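Long-range contacts in regulatory protein BlaR1 (Bacillus licheniformis, PDB 1NRF), which probably senses beta-lactam antibiotics through acylation of its extracellular C-terminal domain, the part described here, and relays the signal across the membrane to the cytoplasm: residues A62-A70 with M108-F116; Q117-L128 with F142-L150. One frame throughout, in Å; residues are numbered along the deposited sequence.

Both contacts lie in the helical part of the penicillin-binding sensor domain and follow one another along the chain: interaction 1 closes before interaction 2 opens. They share helix 113-123, whose first turn belongs to 108-116 and whose remainder opens 117-128. Their centres are about 12 Å apart, and they touch directly. S69 OG of interaction 1 lies 2.8 Å from D120 OD1 of interaction 2, a probable hydrogen bond, while the W149 indole of interaction 2, in one of its two modelled conformers, packs against T113. Interaction 1 contains S63, the probable acylated serine, and interaction 2 brings the loop 142-150 alongside it, with the side chain of W149 about 5 Å from that of S63.

Interaction 1: A62-A70 with M108-F116; sequences ASTYKVFSA and MSSSTTWYF
K66 NZ donates to S63 OG over 2.7 Å, and S111 OG of the facing segment approaches that same hydroxyl to 3.6 Å. S63 and K66 fit the SxxK motif of penicillin-binding proteins and serine beta-lactamases, here at the start of helix 66-76; S63 is the probable acyl-ester serine, and K66 is deposited as plain lysine. S111 to T113 probably correspond to the second conserved motif (SxN in many penicillin-binding proteins), here Ser-Thr-Thr. S111 has positive phi and is the C-prime residue of the Schellman motif that ends helix 104-110, with T112 N turned to A107 O. S111 OG is hydrogen-bonded to K200 NZ, the lysine of a probable KTG-type motif.

The lysine chain is extended as far as CE and then bends (chi4 61°), which swings NZ back to the serine that precedes it by one turn. Its aliphatic part crosses the F116 ring at about a right angle: K66 CG stands 3.9 Å from the ring centroid and 17° off the normal, a CH-pi contact over the face. The opposite face carries Y115 CD1, 3.9 Å above the ring plane, while A70 CB meets the F116 edge. The lysine stem thus lies against the F116 face, while its end reaches polar groups, T113 OG1 being 3.6 Å from K66 NZ. The M108 chain, bent at chi2, lays its terminal methyl against the backbone of helix 66-76, with M108 CE 3.5 Å from V67 CA and also touching A70 CB.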
loop_
_atom_site.group_PDB
_atom_site.type_symbol
_atom_site.label_atom_id
_atom_site.label_comp_id
_atom_site.label_asym_id
_atom_site.label_seq_id
_atom_site.Cartn_x
_atom_site.Cartn_y
_atom_site.Cartn_z
ATOM N N ALA A 62 0.209 0.817 7.869
ATOM C CA ALA A 62 0.720 -0.541 8.063
ATOM C C ALA A 62 1.628 -0.953 6.893
ATOM O O ALA A 62 2.292 -0.106 6.292
ATOM C CB ALA A 62 -0.441 -1.521 8.220
ATOM N N SER A 63 1.666 -2.238 6.560
ATOM C CA SER A 63 2.519 -2.674 5.454
ATOM C C SER A 63 2.309 -1.974 4.102
ATOM O O SER A 63 3.124 -2.156 3.206
ATOM C CB SER A 63 2.402 -4.179 5.236
ATOM O OG SER A 63 3.249 -4.885 6.108
ATOM N N THR A 64 1.240 -1.191 3.932
ATOM C CA THR A 64 1.050 -0.506 2.644
ATOM C C THR A 64 2.146 0.530 2.446
ATOM O O THR A 64 2.493 0.880 1.319
ATOM C CB THR A 64 -0.336 0.243 2.521
ATOM O OG1 THR A 64 -0.405 1.334 3.453
ATOM C CG2 THR A 64 -1.480 -0.717 2.751
ATOM N N TYR A 65 2.700 0.999 3.557
ATOM C CA TYR A 65 3.728 2.024 3.518
ATOM C C TYR A 65 5.108 1.535 3.034
ATOM O O TYR A 65 5.961 2.341 2.641
ATOM C CB TYR A 65 3.843 2.662 4.912
ATOM C CG TYR A 65 4.857 3.761 4.961
ATOM C CD1 TYR A 65 4.594 4.992 4.369
ATOM C CD2 TYR A 65 6.122 3.538 5.499
ATOM C CE1 TYR A 65 5.564 5.971 4.296
ATOM C CE2 TYR A 65 7.106 4.509 5.438
ATOM C CZ TYR A 65 6.822 5.726 4.828
ATOM O OH TYR A 65 7.791 6.689 4.732
ATOM N N LYS A 66 5.325 0.221 3.066
ATOM C CA LYS A 66 6.594 -0.368 2.638
ATOM C C LYS A 66 7.016 0.054 1.219
ATOM O O LYS A 66 8.205 0.086 0.893
ATOM C CB LYS A 66 6.510 -1.894 2.713
ATOM C CG LYS A 66 6.613 -2.489 4.112
ATOM C CD LYS A 66 6.424 -3.999 4.018
ATOM C CE LYS A 66 6.712 -4.712 5.323
ATOM N NZ LYS A 66 5.818 -4.289 6.411
ATOM N N VAL A 67 6.036 0.373 0.380
ATOM C CA VAL A 67 6.303 0.814 -0.986
ATOM C C VAL A 67 7.140 2.094 -0.959
ATOM O O VAL A 67 8.124 2.224 -1.688
ATOM C CB VAL A 67 4.975 1.089 -1.754
ATOM C CG1 VAL A 67 5.265 1.692 -3.117
ATOM C CG2 VAL A 67 4.179 -0.210 -1.911
ATOM N N PHE A 68 6.749 3.030 -0.105
ATOM C CA PHE A 68 7.466 4.291 -0.010
ATOM C C PHE A 68 8.707 4.153 0.854
ATOM O O PHE A 68 9.679 4.878 0.675
ATOM C CB PHE A 68 6.543 5.389 0.521
ATOM C CG PHE A 68 5.426 5.735 -0.419
ATOM C CD1 PHE A 68 4.261 4.972 -0.451
ATOM C CD2 PHE A 68 5.560 6.785 -1.316
ATOM C CE1 PHE A 68 3.248 5.250 -1.366
ATOM C CE2 PHE A 68 4.552 7.071 -2.236
ATOM C CZ PHE A 68 3.392 6.300 -2.259
ATOM N N SER A 69 8.671 3.215 1.791
ATOM C CA SER A 69 9.824 2.967 2.641
ATOM C C SER A 69 10.943 2.480 1.720
ATOM O O SER A 69 12.090 2.919 1.820
ATOM C CB SER A 69 9.501 1.881 3.673
ATOM O OG SER A 69 10.669 1.491 4.382
ATOM N N ALA A 70 10.583 1.573 0.816
ATOM C CA ALA A 70 11.523 0.999 -0.139
ATOM C C ALA A 70 12.090 2.050 -1.095
ATOM O O ALA A 70 13.262 2.007 -1.457
ATOM C CB ALA A 70 10.834 -0.111 -0.929
ATOM N N MET A 108 8.904 -7.666 0.529
ATOM C CA MET A 108 7.641 -7.084 0.096
ATOM C C MET A 108 6.543 -8.135 0.026
ATOM O O MET A 108 5.481 -7.972 0.631
ATOM C CB MET A 108 7.783 -6.441 -1.287
ATOM C CG MET A 108 8.234 -4.998 -1.263
ATOM S SD MET A 108 7.000 -3.809 -0.619
ATOM C CE MET A 108 7.769 -2.304 -1.202
ATOM N N SER A 109 6.796 -9.200 -0.732
ATOM C CA SER A 109 5.814 -10.273 -0.894
ATOM C C SER A 109 5.403 -10.812 0.455
ATOM O O SER A 109 4.232 -11.085 0.702
ATOM C CB SER A 109 6.394 -11.431 -1.704
ATOM O OG SER A 109 7.090 -10.969 -2.840
ATOM N N SER A 110 6.382 -10.948 1.334
ATOM C CA SER A 110 6.140 -11.498 2.649
ATOM C C SER A 110 5.879 -10.461 3.740
ATOM O O SER A 110 5.534 -10.812 4.871
ATOM C CB SER A 110 7.323 -12.389 3.014
ATOM O OG SER A 110 7.480 -13.400 2.023
ATOM N N SER A 111 6.012 -9.185 3.399
ATOM C CA SER A 111 5.805 -8.137 4.387
ATOM C C SER A 111 6.723 -8.405 5.574
ATOM O O SER A 111 6.327 -8.241 6.729
ATOM C CB SER A 111 4.347 -8.113 4.867
ATOM O OG SER A 111 3.474 -7.674 3.845
ATOM N N THR A 112 7.942 -8.849 5.283
ATOM C CA THR A 112 8.917 -9.119 6.331
ATOM C C THR A 112 9.244 -7.759 6.902
ATOM O O THR A 112 10.092 -7.037 6.387
ATOM C CB THR A 112 10.186 -9.768 5.764
ATOM O OG1 THR A 112 9.852 -11.050 5.217
ATOM C CG2 THR A 112 11.232 -9.941 6.857
ATOM N N THR A 113 8.534 -7.420 7.968
ATOM C CA THR A 113 8.670 -6.139 8.636
ATOM C C THR A 113 10.068 -5.761 9.080
ATOM O O THR A 113 10.482 -4.623 8.858
ATOM C CB THR A 113 7.722 -6.069 9.846
ATOM O OG1 THR A 113 6.368 -6.202 9.387
ATOM C CG2 THR A 113 7.870 -4.739 10.571
ATOM N N TRP A 114 10.805 -6.695 9.689
ATOM C CA TRP A 114 12.149 -6.368 10.167
ATOM C C TRP A 114 13.069 -5.822 9.084
ATOM O O TRP A 114 13.930 -4.988 9.360
ATOM C CB TRP A 114 12.813 -7.571 10.868
ATOM C CG TRP A 114 13.145 -8.777 10.008
ATOM C CD1 TRP A 114 12.468 -9.960 9.969
ATOM C CD2 TRP A 114 14.284 -8.939 9.150
ATOM N NE1 TRP A 114 13.119 -10.851 9.155
ATOM C CE2 TRP A 114 14.238 -10.251 8.641
ATOM C CE3 TRP A 114 15.345 -8.102 8.768
ATOM C CZ2 TRP A 114 15.214 -10.755 7.766
ATOM C CZ3 TRP A 114 16.319 -8.603 7.896
ATOM C CH2 TRP A 114 16.243 -9.920 7.408
ATOM N N TYR A 115 12.870 -6.271 7.849
ATOM C CA TYR A 115 13.695 -5.820 6.726
ATOM C C TYR A 115 13.600 -4.313 6.486
ATOM O O TYR A 115 14.614 -3.627 6.370
ATOM C CB TYR A 115 13.291 -6.566 5.453
ATOM C CG TYR A 115 14.097 -6.185 4.232
ATOM C CD1 TYR A 115 13.861 -4.988 3.562
ATOM C CD2 TYR A 115 15.114 -7.021 3.759
ATOM C CE1 TYR A 115 14.619 -4.637 2.454
ATOM C CE2 TYR A 115 15.871 -6.679 2.655
ATOM C CZ TYR A 115 15.622 -5.491 2.008
ATOM O OH TYR A 115 16.372 -5.155 0.906
ATOM N N PHE A 116 12.375 -3.806 6.397
ATOM C CA PHE A 116 12.165 -2.384 6.164
ATOM C C PHE A 116 12.451 -1.574 7.419
ATOM O O PHE A 116 12.894 -0.428 7.339
ATOM C CB PHE A 116 10.737 -2.134 5.652
ATOM C CG PHE A 116 10.448 -2.818 4.341
ATOM C CD1 PHE A 116 10.049 -4.158 4.308
ATOM C CD2 PHE A 116 10.677 -2.158 3.132
ATOM C CE1 PHE A 116 9.894 -4.829 3.089
ATOM C CE2 PHE A 116 10.524 -2.820 1.911
ATOM C CZ PHE A 116 10.134 -4.158 1.890
#

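Interaction 2: Q117-L128 with F142-L150; sequences QKLDRQIGEDHL and FSVPADYWL
This is a helix-to-loop contact, partly buried, in which 142-150, a segment without regular helix or strand, packs against two consecutive helices, 113-123 and 125-134, that meet at G124. Its polar centre is the carboxylate of D120. Y148 OH donates to D120 OD2 over 2.6 Å, approaching from above the carboxylate plane, 62° out of it. A water also donates to D120 OD2, at 2.7 Å, and bridges to the loop: its second proton goes to P145 O, 2.8 Å from the water oxygen. D120 OD1 has its partner outside the two segments, so both oxygens of this buried group are engaged.

Apolar packing lies on the 125-134 side. L128 CB sits 3.6 Å from F142 CE1, while L128 CD1 meets P145 CB at 3.7 Å; the leucine crosses both rings at about a right angle. E125 CG comes within 3.6 Å of F142 CE2, its carboxylate being paired with R129. Y148 is held within its own loop as well: F142 CE1 lies 3.6 Å above one face of its ring. With chi1 57°, Y148 CG stands between backbone N and carbonyl carbon, the ring against F142 and the hydroxyl at D120.

W149 brings the loop to the edge of the probable active site, near S63, which the loop therefore probably lines. This residue is modelled in two conformers, so its contacts, including a bond from W149 NE1 to the bridging water, are less certain. Helix 66-76 adjoins both segments: its L72 touches I123 and L128, and its K66 meets W149; the loop continues from here toward helix 158-170.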
loop_
_atom_site.group_PDB
_atom_site.type_symbol
_atom_site.label_atom_id
_atom_site.label_comp_id
_atom_site.label_asym_id
_atom_site.label_seq_id
_atom_site.Cartn_x
_atom_site.Cartn_y
_atom_site.Cartn_z
ATOM N N GLN A 117 12.216 -2.181 8.578
ATOM C CA GLN A 117 12.478 -1.520 9.852
ATOM C C GLN A 117 13.969 -1.213 9.988
ATOM O O GLN A 117 14.359 -0.086 10.299
ATOM C CB GLN A 117 12.029 -2.418 11.004
ATOM C CG GLN A 117 10.835 -1.890 11.778
ATOM C CD GLN A 117 10.267 -2.921 12.735
ATOM O OE1 GLN A 117 9.523 -2.586 13.657
ATOM N NE2 GLN A 117 10.604 -4.186 12.512
ATOM N N LYS A 118 14.804 -2.219 9.758
ATOM C CA LYS A 118 16.236 -2.019 9.865
ATOM C C LYS A 118 16.686 -1.125 8.720
ATOM O O LYS A 118 17.804 -0.609 8.716
ATOM C CB LYS A 118 16.969 -3.367 9.837
ATOM C CG LYS A 118 16.549 -4.317 10.981
ATOM C CD LYS A 118 17.651 -5.317 11.396
ATOM C CE LYS A 118 17.991 -6.340 10.312
ATOM N NZ LYS A 118 19.003 -7.353 10.767
ATOM N N LEU A 119 15.790 -0.934 7.757
ATOM C CA LEU A 119 16.059 -0.093 6.596
ATOM C C LEU A 119 15.742 1.348 6.986
ATOM O O LEU A 119 16.459 2.276 6.613
ATOM C CB LEU A 119 15.171 -0.536 5.429
ATOM C CG LEU A 119 15.730 -0.617 4.004
ATOM C CD1 LEU A 119 17.051 -1.364 3.990
ATOM C CD2 LEU A 119 14.711 -1.317 3.114
ATOM N N ASP A 120 14.668 1.520 7.755
ATOM C CA ASP A 120 14.229 2.836 8.221
ATOM C C ASP A 120 15.164 3.388 9.298
ATOM O O ASP A 120 15.342 4.601 9.415
ATOM C CB ASP A 120 12.795 2.758 8.782
ATOM C CG ASP A 120 11.722 2.776 7.688
ATOM O OD1 ASP A 120 12.071 2.683 6.490
ATOM O OD2 ASP A 120 10.520 2.880 8.030
ATOM N N ARG A 121 15.751 2.490 10.083
ATOM C CA ARG A 121 16.670 2.878 11.150
ATOM C C ARG A 121 18.006 3.372 10.605
ATOM O O ARG A 121 18.673 4.198 11.232
ATOM C CB ARG A 121 16.905 1.696 12.098
ATOM C CG ARG A 121 15.688 1.325 12.947
ATOM C CD ARG A 121 15.677 -0.156 13.296
ATOM N NE ARG A 121 14.592 -0.511 14.214
ATOM C CZ ARG A 121 14.224 -1.760 14.482
ATOM N NH1 ARG A 121 14.845 -2.775 13.894
ATOM N NH2 ARG A 121 13.253 -1.999 15.355
ATOM N N GLN A 122 18.393 2.870 9.435
ATOM C CA GLN A 122 19.653 3.272 8.829
ATOM C C GLN A 122 19.522 4.706 8.315
ATOM O O GLN A 122 20.483 5.483 8.336
ATOM C CB GLN A 122 20.019 2.321 7.680
ATOM C CG GLN A 122 21.502 2.339 7.298
ATOM C CD GLN A 122 21.881 1.292 6.239
ATOM O OE1 GLN A 122 21.465 0.128 6.311
ATOM N NE2 GLN A 122 22.689 1.705 5.263
ATOM N N ILE A 123 18.320 5.064 7.873
ATOM C CA ILE A 123 18.074 6.400 7.350
ATOM C C ILE A 123 17.910 7.439 8.463
ATOM O O ILE A 123 18.334 8.584 8.314
ATOM C CB ILE A 123 16.839 6.394 6.420
ATOM C CG1 ILE A 123 17.120 5.474 5.231
ATOM C CG2 ILE A 123 16.527 7.801 5.925
ATOM C CD1 ILE A 123 15.966 5.335 4.268
ATOM N N GLY A 124 17.301 7.042 9.575
ATOM C CA GLY A 124 17.125 7.965 10.687
ATOM C C GLY A 124 15.860 8.810 10.693
ATOM O O GLY A 124 15.309 9.136 9.639
ATOM N N GLU A 125 15.411 9.173 11.894
ATOM C CA GLU A 125 14.211 9.984 12.082
ATOM C C GLU A 125 14.242 11.326 11.352
ATOM O O GLU A 125 13.246 11.740 10.753
ATOM C CB GLU A 125 13.978 10.246 13.572
ATOM C CG GLU A 125 12.864 11.253 13.837
ATOM C CD GLU A 125 12.556 11.449 15.310
ATOM O OE1 GLU A 125 11.621 12.219 15.616
ATOM O OE2 GLU A 125 13.245 10.836 16.159
ATOM N N ASP A 126 15.373 12.017 11.427
ATOM C CA ASP A 126 15.502 13.311 10.772
ATOM C C ASP A 126 15.229 13.155 9.271
ATOM O O ASP A 126 14.345 13.827 8.723
ATOM C CB ASP A 126 16.901 13.894 11.023
ATOM C CG ASP A 126 17.165 14.185 12.513
ATOM O OD1 ASP A 126 18.303 14.575 12.863
ATOM O OD2 ASP A 126 16.243 14.032 13.340
ATOM N N HIS A 127 15.962 12.261 8.609
ATOM C CA HIS A 127 15.747 12.041 7.182
ATOM C C HIS A 127 14.376 11.412 6.915
ATOM O O HIS A 127 13.810 11.584 5.841
ATOM C CB HIS A 127 16.832 11.143 6.579
ATOM C CG HIS A 127 18.201 11.750 6.576
ATOM N ND1 HIS A 127 18.428 13.081 6.293
ATOM C CD2 HIS A 127 19.419 11.201 6.800
ATOM C CE1 HIS A 127 19.725 13.326 6.345
ATOM N NE2 HIS A 127 20.349 12.202 6.650
ATOM N N LEU A 128 13.849 10.676 7.885
ATOM C CA LEU A 128 12.545 10.050 7.725
ATOM C C LEU A 128 11.434 11.090 7.717
ATOM O O LEU A 128 10.607 11.115 6.800
ATOM C CB LEU A 128 12.293 9.045 8.844
ATOM C CG LEU A 128 13.046 7.726 8.703
ATOM C CD1 LEU A 128 13.005 6.944 10.012
ATOM C CD2 LEU A 128 12.431 6.945 7.565
ATOM N N PHE A 142 4.774 11.227 12.855
ATOM C CA PHE A 142 5.820 10.227 13.106
ATOM C C PHE A 142 6.140 10.044 14.617
ATOM O O PHE A 142 6.224 11.015 15.364
ATOM C CB PHE A 142 7.070 10.676 12.319
ATOM C CG PHE A 142 8.295 9.833 12.537
ATOM C CD1 PHE A 142 8.886 9.175 11.466
ATOM C CD2 PHE A 142 8.905 9.756 13.792
ATOM C CE1 PHE A 142 10.076 8.451 11.638
ATOM C CE2 PHE A 142 10.086 9.039 13.974
ATOM C CZ PHE A 142 10.674 8.386 12.894
ATOM N N SER A 143 6.318 8.797 15.055
ATOM C CA SER A 143 6.635 8.512 16.459
ATOM C C SER A 143 8.106 8.125 16.582
ATOM O O SER A 143 8.951 8.949 16.934
ATOM C CB SER A 143 5.759 7.373 16.992
ATOM O OG SER A 143 6.008 6.158 16.302
ATOM N N VAL A 144 8.401 6.864 16.287
ATOM C CA VAL A 144 9.763 6.350 16.327
ATOM C C VAL A 144 9.999 5.553 15.039
ATOM O O VAL A 144 9.091 4.881 14.524
ATOM C CB VAL A 144 10.001 5.457 17.573
ATOM C CG1 VAL A 144 9.734 6.264 18.838
ATOM C CG2 VAL A 144 9.111 4.218 17.522
ATOM N N PRO A 145 11.220 5.627 14.496
ATOM C CA PRO A 145 11.574 4.923 13.261
ATOM C C PRO A 145 11.097 3.489 13.139
ATOM O O PRO A 145 10.781 3.027 12.042
ATOM C CB PRO A 145 13.106 5.042 13.209
ATOM C CG PRO A 145 13.502 5.406 14.618
ATOM C CD PRO A 145 12.397 6.296 15.074
ATOM N N ALA A 146 11.020 2.793 14.263
ATOM C CA ALA A 146 10.615 1.398 14.255
ATOM C C ALA A 146 9.148 1.112 13.950
ATOM O O ALA A 146 8.838 0.065 13.384
ATOM C CB ALA A 146 11.001 0.746 15.576
ATOM N N ASP A 147 8.242 2.020 14.297
ATOM C CA ASP A 147 6.827 1.730 14.059
ATOM C C ASP A 147 5.853 2.858 13.712
ATOM O O ASP A 147 4.644 2.670 13.822
ATOM C CB ASP A 147 6.273 0.954 15.265
ATOM C CG ASP A 147 7.143 1.092 16.509
ATOM O OD1 ASP A 147 8.265 0.540 16.515
ATOM O OD2 ASP A 147 6.710 1.748 17.480
ATOM N N TYR A 148 6.363 4.008 13.284
ATOM C CA TYR A 148 5.504 5.149 12.947
ATOM C C TYR A 148 4.393 4.819 11.961
ATOM O O TYR A 148 3.333 5.448 11.974
ATOM C CB TYR A 148 6.333 6.305 12.370
ATOM C CG TYR A 148 7.158 5.968 11.136
ATOM C CD1 TYR A 148 8.379 5.313 11.246
ATOM C CD2 TYR A 148 6.733 6.355 9.862
ATOM C CE1 TYR A 148 9.165 5.053 10.120
ATOM C CE2 TYR A 148 7.503 6.103 8.734
ATOM C CZ TYR A 148 8.718 5.453 8.866
ATOM O OH TYR A 148 9.486 5.197 7.746
ATOM N N TRP A 149 4.653 3.827 11.117
ATOM C CA TRP A 149 3.713 3.396 10.093
ATOM C C TRP A 149 2.812 2.258 10.558
ATOM O O TRP A 149 2.053 1.690 9.766
ATOM C CB TRP A 149 4.490 2.964 8.847
ATOM C CG TRP A 149 5.621 2.064 9.177
ATOM C CD1 TRP A 149 6.860 2.431 9.610
ATOM C CD2 TRP A 149 5.597 0.635 9.191
ATOM N NE1 TRP A 149 7.613 1.319 9.900
ATOM C CE2 TRP A 149 6.863 0.201 9.651
ATOM C CE3 TRP A 149 4.627 -0.325 8.860
ATOM C CZ2 TRP A 149 7.187 -1.152 9.790
ATOM C CZ3 TRP A 149 4.947 -1.671 8.997
ATOM C CH2 TRP A 149 6.219 -2.072 9.460
ATOM N N LEU A 150 2.898 1.928 11.843
ATOM C CA LEU A 150 2.093 0.855 12.416
ATOM C C LEU A 150 1.367 1.247 13.689
ATOM O O LEU A 150 0.248 0.794 13.926
ATOM C CB LEU A 150 2.965 -0.370 12.709
ATOM C CG LEU A 150 3.121 -1.447 11.632
ATOM C CD1 LEU A 150 4.162 -2.471 12.075
ATOM C CD2 LEU A 150 1.772 -2.134 11.378
HETATM O O HOH W 1 10.576 1.059 10.005
#